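Local coordinates for MmeI (Methylophilus methylotrophus, PDB 5HR4), which is a type IIL restriction-modification enzyme that binds DNA and probably methylates adenine on its exocyclic amino group using S-adenosyl-L-methionine, at residues A[694-699]-A[732-737]. Sequence-based numbering, arbitrary orientation.
Sequences DGADIS and TPMKFF
M734 meets A696 methyl to methyl, with CE of M734 3.7 Å from CB of A696, and this is the apolar half of a small contact at the surface of the target recognition domain. The methionine chain runs extended as far as its sulfur and bends there (chi3 -100°), which carries the terminal methyl onto the alanine. The other half sets D694 against K735, whose side chains cross at about a right angle. Here the carboxylate lies against the aliphatic part of the lysine, OD1 of D694 standing 3.6 Å from CD of K735. At its far end the lysine chain turns (chi4 65°), and NZ of K735 remains 5.3 Å from OD1 of D694, too far for a salt bridge. A leucine in place of K735 would probably leave D694 without the positive charge near its carboxylate and strip away the outer part of the chain that OD1 lies against.

Both partners of the apolar pair also touch I701 of helix 698-703, so that helix extends the greasy patch. A type I turn from T732 to K735 presents M734, while the carbonyl of K735 is hydrogen-bonded by R718. Farther along, F737 packs on a thymine base of the bound DNA. Thus the loop beside the DNA meets the loop that leads into helix 698-703 through methyl packing and, probably, a loose electrostatic attraction, without directional polar bonds between the two segments.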
ATOM      1  N   ASP A 694     -22.092 -34.601  -2.653  1.00 40.31           N
ATOM      2  CA  ASP A 694     -23.424 -34.122  -2.296  1.00 45.69           C
ATOM      3  C   ASP A 694     -24.466 -35.155  -2.715  1.00 53.05           C
ATOM      4  O   ASP A 694     -24.667 -35.400  -3.912  1.00 60.58           O
ATOM      5  CB  ASP A 694     -23.722 -32.760  -2.941  1.00 39.01           C
ATOM      6  CG  ASP A 694     -24.947 -32.069  -2.331  1.00 46.41           C
ATOM      7  OD1 ASP A 694     -25.095 -32.076  -1.085  1.00 52.46           O
ATOM      8  OD2 ASP A 694     -25.763 -31.515  -3.098  1.00 44.20           O
ATOM      9  N   GLY A 695     -25.096 -35.788  -1.728  1.00 48.15           N
ATOM     10  CA  GLY A 695     -26.100 -36.795  -1.989  1.00 57.66           C
ATOM     11  C   GLY A 695     -25.517 -38.132  -2.398  1.00 68.74           C
ATOM     12  O   GLY A 695     -26.012 -38.779  -3.330  1.00 70.20           O
ATOM     13  N   ALA A 696     -24.454 -38.558  -1.724  1.00 60.27           N
ATOM     14  CA  ALA A 696     -23.882 -39.863  -1.994  1.00 58.67           C
ATOM     15  C   ALA A 696     -24.542 -40.899  -1.096  1.00 71.46           C
ATOM     16  O   ALA A 696     -24.838 -40.624   0.075  1.00 70.70           O
ATOM     17  CB  ALA A 696     -22.371 -39.856  -1.777  1.00 58.04           C
ATOM     18  N   ASP A 697     -24.793 -42.081  -1.666  1.00 68.32           N
ATOM     19  CA  ASP A 697     -25.317 -43.207  -0.905  1.00 69.70           C
ATOM     20  C   ASP A 697     -24.217 -43.771  -0.005  1.00 72.10           C
ATOM     21  O   ASP A 697     -23.220 -44.316  -0.492  1.00 69.73           O
ATOM     22  CB  ASP A 697     -25.856 -44.279  -1.850  1.00 68.99           C
ATOM     23  N   ILE A 698     -24.403 -43.633   1.312  1.00 73.37           N
ATOM     24  CA  ILE A 698     -23.346 -43.956   2.269  1.00 75.12           C
ATOM     25  C   ILE A 698     -22.912 -45.415   2.163  1.00 75.87           C
ATOM     26  O   ILE A 698     -21.742 -45.739   2.408  1.00 73.35           O
ATOM     27  CB  ILE A 698     -23.812 -43.608   3.695  1.00 72.82           C
ATOM     28  CG1 ILE A 698     -22.684 -43.876   4.690  1.00 65.72           C
ATOM     29  CG2 ILE A 698     -25.096 -44.361   4.037  1.00 65.19           C
ATOM     30  CD1 ILE A 698     -21.442 -43.076   4.381  1.00 62.49           C
ATOM     31  N   SER A 699     -23.833 -46.315   1.800  1.00 76.96           N
ATOM     32  CA  SER A 699     -23.459 -47.713   1.589  1.00 79.03           C
ATOM     33  C   SER A 699     -22.408 -47.852   0.494  1.00 80.04           C
ATOM     34  O   SER A 699     -21.647 -48.827   0.480  1.00 77.70           O
ATOM     35  CB  SER A 699     -24.688 -48.551   1.235  1.00 72.29           C
ATOM     36  OG  SER A 699     -25.078 -48.321  -0.112  1.00 82.13           O
ATOM     37  N   THR A 732     -19.643 -32.291   8.392  1.00 36.56           N
ATOM     38  CA  THR A 732     -20.220 -32.740   7.123  1.00 34.47           C
ATOM     39  C   THR A 732     -19.058 -32.824   6.155  1.00 36.95           C
ATOM     40  O   THR A 732     -18.944 -32.014   5.226  1.00 37.86           O
ATOM     41  CB  THR A 732     -21.285 -31.781   6.595  1.00 33.82           C
ATOM     42  OG1 THR A 732     -20.844 -30.440   6.839  1.00 44.62           O
ATOM     43  CG2 THR A 732     -22.614 -32.006   7.284  1.00 37.83           C
ATOM     44  N   PRO A 733     -18.127 -33.751   6.388  1.00 34.23           N
ATOM     45  CA  PRO A 733     -16.849 -33.691   5.683  1.00 34.58           C
ATOM     46  C   PRO A 733     -16.892 -34.185   4.251  1.00 32.50           C
ATOM     47  O   PRO A 733     -15.851 -34.171   3.596  1.00 38.19           O
ATOM     48  CB  PRO A 733     -15.958 -34.589   6.543  1.00 28.29           C
ATOM     49  CG  PRO A 733     -16.894 -35.617   7.005  1.00 29.26           C
ATOM     50  CD  PRO A 733     -18.157 -34.875   7.333  1.00 30.30           C
ATOM     51  N   MET A 734     -18.019 -34.636   3.721  1.00 31.25           N
ATOM     52  CA  MET A 734     -18.005 -35.068   2.331  1.00 38.83           C
ATOM     53  C   MET A 734     -18.677 -34.076   1.399  1.00 36.75           C
ATOM     54  O   MET A 734     -18.669 -34.280   0.187  1.00 36.77           O
ATOM     55  CB  MET A 734     -18.638 -36.458   2.173  1.00 38.43           C
ATOM     56  CG  MET A 734     -19.830 -36.766   3.017  1.00 38.55           C
ATOM     57  SD  MET A 734     -20.298 -38.474   2.655  1.00 55.42           S
ATOM     58  CE  MET A 734     -21.650 -38.247   1.507  1.00 52.16           C
ATOM     59  N   LYS A 735     -19.237 -33.005   1.934  1.00 35.61           N
ATOM     60  CA  LYS A 735     -19.907 -31.989   1.156  1.00 32.31           C
ATOM     61  C   LYS A 735     -19.031 -30.748   1.143  1.00 33.28           C
ATOM     62  O   LYS A 735     -18.356 -30.450   2.130  1.00 30.78           O
ATOM     63  CB  LYS A 735     -21.287 -31.669   1.742  1.00 36.12           C
ATOM     64  CG  LYS A 735     -22.314 -32.767   1.520  1.00 42.34           C
ATOM     65  CD  LYS A 735     -23.656 -32.445   2.165  1.00 40.62           C
ATOM     66  CE  LYS A 735     -24.466 -33.731   2.390  1.00 56.93           C
ATOM     67  NZ  LYS A 735     -23.847 -34.686   3.379  1.00 52.11           N
ATOM     68  N   PHE A 736     -19.025 -30.048   0.007  1.00 32.56           N
ATOM     69  CA  PHE A 736     -18.324 -28.779  -0.075  1.00 32.93           C
ATOM     70  C   PHE A 736     -18.826 -27.861   1.034  1.00 30.70           C
ATOM     71  O   PHE A 736     -19.962 -27.983   1.500  1.00 30.94           O
ATOM     72  CB  PHE A 736     -18.538 -28.113  -1.452  1.00 32.95           C
ATOM     73  CG  PHE A 736     -17.621 -28.614  -2.558  1.00 32.35           C
ATOM     74  CD1 PHE A 736     -17.012 -29.856  -2.490  1.00 33.11           C
ATOM     75  CD2 PHE A 736     -17.379 -27.823  -3.680  1.00 39.36           C
ATOM     76  CE1 PHE A 736     -16.182 -30.306  -3.514  1.00 29.13           C
ATOM     77  CE2 PHE A 736     -16.547 -28.266  -4.717  1.00 35.32           C
ATOM     78  CZ  PHE A 736     -15.944 -29.510  -4.624  1.00 31.55           C
ATOM     79  N   PHE A 737     -17.965 -26.933   1.449  1.00 27.31           N
ATOM     80  CA  PHE A 737     -18.338 -25.970   2.478  1.00 25.41           C
ATOM     81  C   PHE A 737     -19.542 -25.130   2.061  1.00 29.57           C
ATOM     82  O   PHE A 737     -20.495 -24.979   2.828  1.00 32.15           O
ATOM     83  CB  PHE A 737     -17.143 -25.088   2.801  1.00 28.95           C
ATOM     84  CG  PHE A 737     -17.470 -23.929   3.677  1.00 30.19           C
ATOM     85  CD1 PHE A 737     -17.685 -22.679   3.132  1.00 28.24           C
ATOM     86  CD2 PHE A 737     -17.531 -24.078   5.053  1.00 32.88           C
ATOM     87  CE1 PHE A 737     -17.969 -21.601   3.940  1.00 31.62           C
ATOM     88  CE2 PHE A 737     -17.823 -22.993   5.882  1.00 29.66           C
ATOM     89  CZ  PHE A 737     -18.036 -21.756   5.325  1.00 32.96           C
TER